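Local coordinates for peptidylprolyl Isomerase (Naegleria fowleri, PDB 6B4P), which probably catalyses cis-trans isomerisation of peptide bonds preceding proline, as a small single-domain member of the FKBP family, at residues F94-S98 / D99-G103; N105-P108 / G109-A113. One frame throughout, in Å; residues are numbered along the deposited sequence.

Interaction 1 (F94-S98 / D99-G103)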
loop_
_atom_site.group_PDB
_atom_site.type_symbol
_atom_site.label_atom_id
_atom_site.label_comp_id
_atom_site.label_asym_id
_atom_site.label_seq_id
_atom_site.Cartn_x
_atom_site.Cartn_y
_atom_site.Cartn_z
ATOM N N PHE A 94 1.830 2.816 5.497
ATOM C CA PHE A 94 0.965 1.716 5.897
ATOM C C PHE A 94 1.739 0.658 6.662
ATOM O O PHE A 94 2.832 0.258 6.256
ATOM C CB PHE A 94 0.325 1.049 4.674
ATOM C CG PHE A 94 -0.642 1.919 3.931
ATOM C CD1 PHE A 94 -2.006 1.784 4.130
ATOM C CD2 PHE A 94 -0.189 2.851 3.004
ATOM C CE1 PHE A 94 -2.911 2.583 3.417
ATOM C CE2 PHE A 94 -1.099 3.641 2.285
ATOM C CZ PHE A 94 -2.453 3.503 2.500
ATOM N N GLU A 95 1.149 0.182 7.756
ATOM C CA GLU A 95 1.566 -1.057 8.394
ATOM C C GLU A 95 0.618 -2.158 7.948
ATOM O O GLU A 95 -0.594 -2.068 8.187
ATOM C CB GLU A 95 1.557 -0.921 9.910
ATOM C CG GLU A 95 2.058 -2.170 10.599
ATOM C CD GLU A 95 2.414 -1.937 12.055
ATOM O OE1 GLU A 95 3.260 -1.060 12.338
ATOM O OE2 GLU A 95 1.809 -2.603 12.914
ATOM N N ILE A 96 1.159 -3.198 7.326
ATOM C CA ILE A 96 0.360 -4.244 6.707
ATOM C C ILE A 96 0.738 -5.579 7.335
ATOM O O ILE A 96 1.732 -6.196 6.953
ATOM C CB ILE A 96 0.561 -4.269 5.184
ATOM C CG1 ILE A 96 0.240 -2.889 4.600
ATOM C CG2 ILE A 96 -0.347 -5.311 4.548
ATOM C CD1 ILE A 96 0.114 -2.862 3.072
ATOM N N PRO A 97 -0.060 -6.077 8.284
ATOM C CA PRO A 97 0.199 -7.400 8.861
ATOM C C PRO A 97 0.231 -8.487 7.796
ATOM O O PRO A 97 -0.319 -8.349 6.699
ATOM C CB PRO A 97 -0.976 -7.604 9.833
ATOM C CG PRO A 97 -1.472 -6.204 10.128
ATOM C CD PRO A 97 -1.269 -5.450 8.853
ATOM N N SER A 98 0.897 -9.592 8.148
ATOM C CA SER A 98 1.087 -10.679 7.197
ATOM C C SER A 98 -0.243 -11.227 6.692
ATOM O O SER A 98 -0.344 -11.611 5.518
ATOM C CB SER A 98 1.931 -11.793 7.829
ATOM O OG SER A 98 1.268 -12.382 8.932
ATOM N N ASP A 99 -1.278 -11.225 7.533
ATOM C CA ASP A 99 -2.560 -11.722 7.049
ATOM C C ASP A 99 -3.256 -10.741 6.110
ATOM O O ASP A 99 -4.326 -11.079 5.583
ATOM C CB ASP A 99 -3.482 -12.107 8.218
ATOM C CG ASP A 99 -3.683 -10.992 9.227
ATOM O OD1 ASP A 99 -2.759 -10.198 9.461
ATOM O OD2 ASP A 99 -4.782 -10.932 9.823
ATOM N N TYR A 100 -2.685 -9.554 5.896
ATOM C CA TYR A 100 -3.122 -8.643 4.845
ATOM C C TYR A 100 -2.106 -8.583 3.716
ATOM O O TYR A 100 -2.241 -7.753 2.809
ATOM C CB TYR A 100 -3.377 -7.233 5.406
ATOM C CG TYR A 100 -4.560 -7.143 6.341
ATOM C CD1 TYR A 100 -5.804 -6.727 5.884
ATOM C CD2 TYR A 100 -4.438 -7.490 7.683
ATOM C CE1 TYR A 100 -6.892 -6.653 6.743
ATOM C CE2 TYR A 100 -5.511 -7.412 8.537
ATOM C CZ TYR A 100 -6.737 -7.000 8.063
ATOM O OH TYR A 100 -7.803 -6.930 8.929
ATOM N N ALA A 101 -1.068 -9.421 3.771
ATOM C CA ALA A 101 -0.016 -9.404 2.761
ATOM C C ALA A 101 0.169 -10.819 2.219
ATOM O O ALA A 101 -0.757 -11.373 1.622
ATOM C CB ALA A 101 1.285 -8.837 3.341
ATOM N N TYR A 102 1.336 -11.428 2.435
ATOM C CA TYR A 102 1.612 -12.742 1.871
ATOM C C TYR A 102 1.458 -13.868 2.881
ATOM O O TYR A 102 1.766 -15.020 2.559
ATOM C CB TYR A 102 3.004 -12.763 1.237
ATOM C CG TYR A 102 3.109 -11.784 0.089
ATOM C CD1 TYR A 102 3.769 -10.562 0.243
ATOM C CD2 TYR A 102 2.517 -12.054 -1.139
ATOM C CE1 TYR A 102 3.851 -9.653 -0.801
ATOM C CE2 TYR A 102 2.601 -11.150 -2.190
ATOM C CZ TYR A 102 3.262 -9.951 -2.015
ATOM O OH TYR A 102 3.337 -9.048 -3.047
ATOM N N GLY A 103 0.952 -13.577 4.077
ATOM C CA GLY A 103 0.644 -14.649 5.007
ATOM C C GLY A 103 1.886 -15.417 5.403
ATOM O O GLY A 103 2.947 -14.837 5.660
HETATM O O HOH W 1 -0.443 -11.486 11.216
#
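P97 O accepts Y100 N at 2.8 Å, the donor well above the carbonyl plane, in the short 3-10 turn that follows strand 91-96 of the FKBP sheet. S98 O is gripped twice, by A101 N at 2.9 Å and G103 N at 2.8 Å, which approach from opposite faces of its plane, so a single oxygen fixes both the turn and the start of the following loop. Carbon contacts accompany these bonds: I96 CG2, anti to the backbone N, meets Y100 CB at 3.7 Å and also touches A101 CB. Y100 runs alongside P97, its CD2 reaching P97 CD at 3.9 Å. Further out, helix 77-84 covers I96 and Y100: W79 lies against I96 and L81 against Y100, while R77 makes a cation-pi contact with the Y100 ring and donates to D99 O. The outer side is polar. D99 is held by a salt bridge from OD2 to R21, and S98 OG is hydrogen-bonded to N114 OD1. A chi1 near +60° (54°) swings the D99 carboxylate back, bringing OD1 to 3.2 Å from P97 CB. A water joins the two polar side chains, lying 3.0 Å from S98 OG and donating to D99 OD1 at 3.2 Å.

Interaction 2 (N105-P108 / G109-A113)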
loop_
_atom_site.group_PDB
_atom_site.type_symbol
_atom_site.label_atom_id
_atom_site.label_comp_id
_atom_site.label_asym_id
_atom_site.label_seq_id
_atom_site.Cartn_x
_atom_site.Cartn_y
_atom_site.Cartn_z
ATOM N N ASN A 105 3.627 -17.212 3.514
ATOM C CA ASN A 105 4.483 -17.440 2.362
ATOM C C ASN A 105 5.722 -16.552 2.398
ATOM O O ASN A 105 5.693 -15.405 2.862
ATOM C CB ASN A 105 3.727 -17.160 1.062
ATOM C CG ASN A 105 2.499 -18.033 0.895
ATOM O OD1 ASN A 105 2.584 -19.259 0.910
ATOM N ND2 ASN A 105 1.346 -17.400 0.731
ATOM N N ALA A 106 6.808 -17.084 1.854
ATOM C CA ALA A 106 7.959 -16.283 1.480
ATOM C C ALA A 106 7.855 -15.940 -0.000
ATOM O O ALA A 106 7.293 -16.702 -0.795
ATOM C CB ALA A 106 9.266 -17.038 1.741
ATOM N N ILE A 107 8.381 -14.773 -0.356
ATOM C CA ILE A 107 8.629 -14.443 -1.756
ATOM C C ILE A 107 10.141 -14.504 -1.899
ATOM O O ILE A 107 10.829 -13.589 -1.424
ATOM C CB ILE A 107 8.078 -13.060 -2.147
ATOM C CG1 ILE A 107 6.600 -12.912 -1.775
ATOM C CG2 ILE A 107 8.292 -12.817 -3.630
ATOM C CD1 ILE A 107 5.708 -13.951 -2.393
ATOM N N PRO A 108 10.700 -15.562 -2.470
ATOM C CA PRO A 108 12.161 -15.722 -2.467
ATOM C C PRO A 108 12.869 -14.496 -3.025
ATOM O O PRO A 108 12.451 -13.920 -4.029
ATOM C CB PRO A 108 12.381 -16.961 -3.345
ATOM C CG PRO A 108 11.102 -17.748 -3.176
ATOM C CD PRO A 108 10.011 -16.734 -3.046
ATOM N N GLY A 109 13.930 -14.079 -2.331
ATOM C CA GLY A 109 14.699 -12.916 -2.714
ATOM C C GLY A 109 14.045 -11.583 -2.423
ATOM O O GLY A 109 14.619 -10.543 -2.769
ATOM N N LEU A 110 12.871 -11.570 -1.800
ATOM C CA LEU A 110 12.160 -10.318 -1.578
ATOM C C LEU A 110 11.648 -10.219 -0.144
ATOM O O LEU A 110 11.976 -9.272 0.579
ATOM C CB LEU A 110 11.002 -10.192 -2.571
ATOM C CG LEU A 110 10.392 -8.803 -2.755
ATOM C CD1 LEU A 110 11.389 -7.878 -3.440
ATOM C CD2 LEU A 110 9.088 -8.881 -3.539
ATOM N N ILE A 111 10.868 -11.205 0.282
ATOM C CA ILE A 111 10.125 -11.137 1.536
ATOM C C ILE A 111 10.240 -12.461 2.278
ATOM O O ILE A 111 9.881 -13.514 1.728
ATOM C CB ILE A 111 8.653 -10.794 1.268
ATOM C CG1 ILE A 111 8.533 -9.357 0.768
ATOM C CG2 ILE A 111 7.794 -11.007 2.513
ATOM C CD1 ILE A 111 7.182 -9.048 0.184
ATOM N N PRO A 112 10.727 -12.458 3.516
ATOM C CA PRO A 112 10.753 -13.688 4.310
ATOM C C PRO A 112 9.356 -14.141 4.698
ATOM O O PRO A 112 8.399 -13.363 4.742
ATOM C CB PRO A 112 11.558 -13.294 5.556
ATOM C CG PRO A 112 12.077 -11.915 5.296
ATOM C CD PRO A 112 11.206 -11.292 4.267
ATOM N N ALA A 113 9.257 -15.430 5.021
ATOM C CA ALA A 113 7.980 -15.993 5.430
ATOM C C ALA A 113 7.402 -15.246 6.629
ATOM O O ALA A 113 8.124 -14.871 7.559
ATOM C CB ALA A 113 8.140 -17.477 5.762
#
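I107 faces L110 and I111 across a hairpin turn closed by one antiparallel bridge, whose reversal is a type II turn through P108 and G109, the glycine taking the positive phi that this turn needs at its third position. From the backbone outward, I107 CB lies 4.1 Å from I111 CB, closing the antiparallel pair. The CG2 branch, anti to the backbone N, turns to L110, meeting its CB at 3.9 Å and its CD2 at 4.0 Å; the two side chains extend together from the same side of the turn. The CG1 branch, set by a chi1 of -53°, carries CD1 away from 109-113 toward the Y102 ring. L110 and I111 together oppose the single residue I107, a classic beta bulge, and both side chains continue onto F56 of strand 55-58. The backbone of I107 does the polar work. Its O accepts L110 N at 2.9 Å, tilted 24° from the carbonyl plane, and I111 N also at 2.9 Å, in the plane and nearly straight at 174°. In return I107 N donates to I111 O at 2.9 Å, which completes the hydrogen-bonded pair. Nearer the open end, A106 CB and A113 CB touch at 4.2 Å, and the A113 CA-H points almost directly at N105 O. P112 O is hydrogen-bonded to S115 OG. In FKBPs this loop overhangs the active-site cleft, and the position beside strand 55-58 is consistent with that. The bonds across the hairpin run between main-chain groups, while its side chains meet only through carbon: the turn is shaped by the backbone, and its aliphatic side chains pack on Y102 and F56.

Overall arrangement
From the N terminus, the chain first forms most of the sheet and helix 77-84, and both contacts come late, between strands 91-96 and 117-126. Interaction 1 closes a short turn where strand 91-96 ends, beside helix 77-84. Interaction 2 follows in series, with neither nesting nor crossing, and closes a hairpin farther from the body of the chain, near strand 55-58; the two centres lie about 13 Å apart. Y102 bridges them: its CE1 packs 3.5 Å from I111 CD1, so the hairpin rests on the loop leaving the turn. Past the hairpin the chain runs on into strand 117-126, which pairs with strand 91-96, where interaction 1 begins.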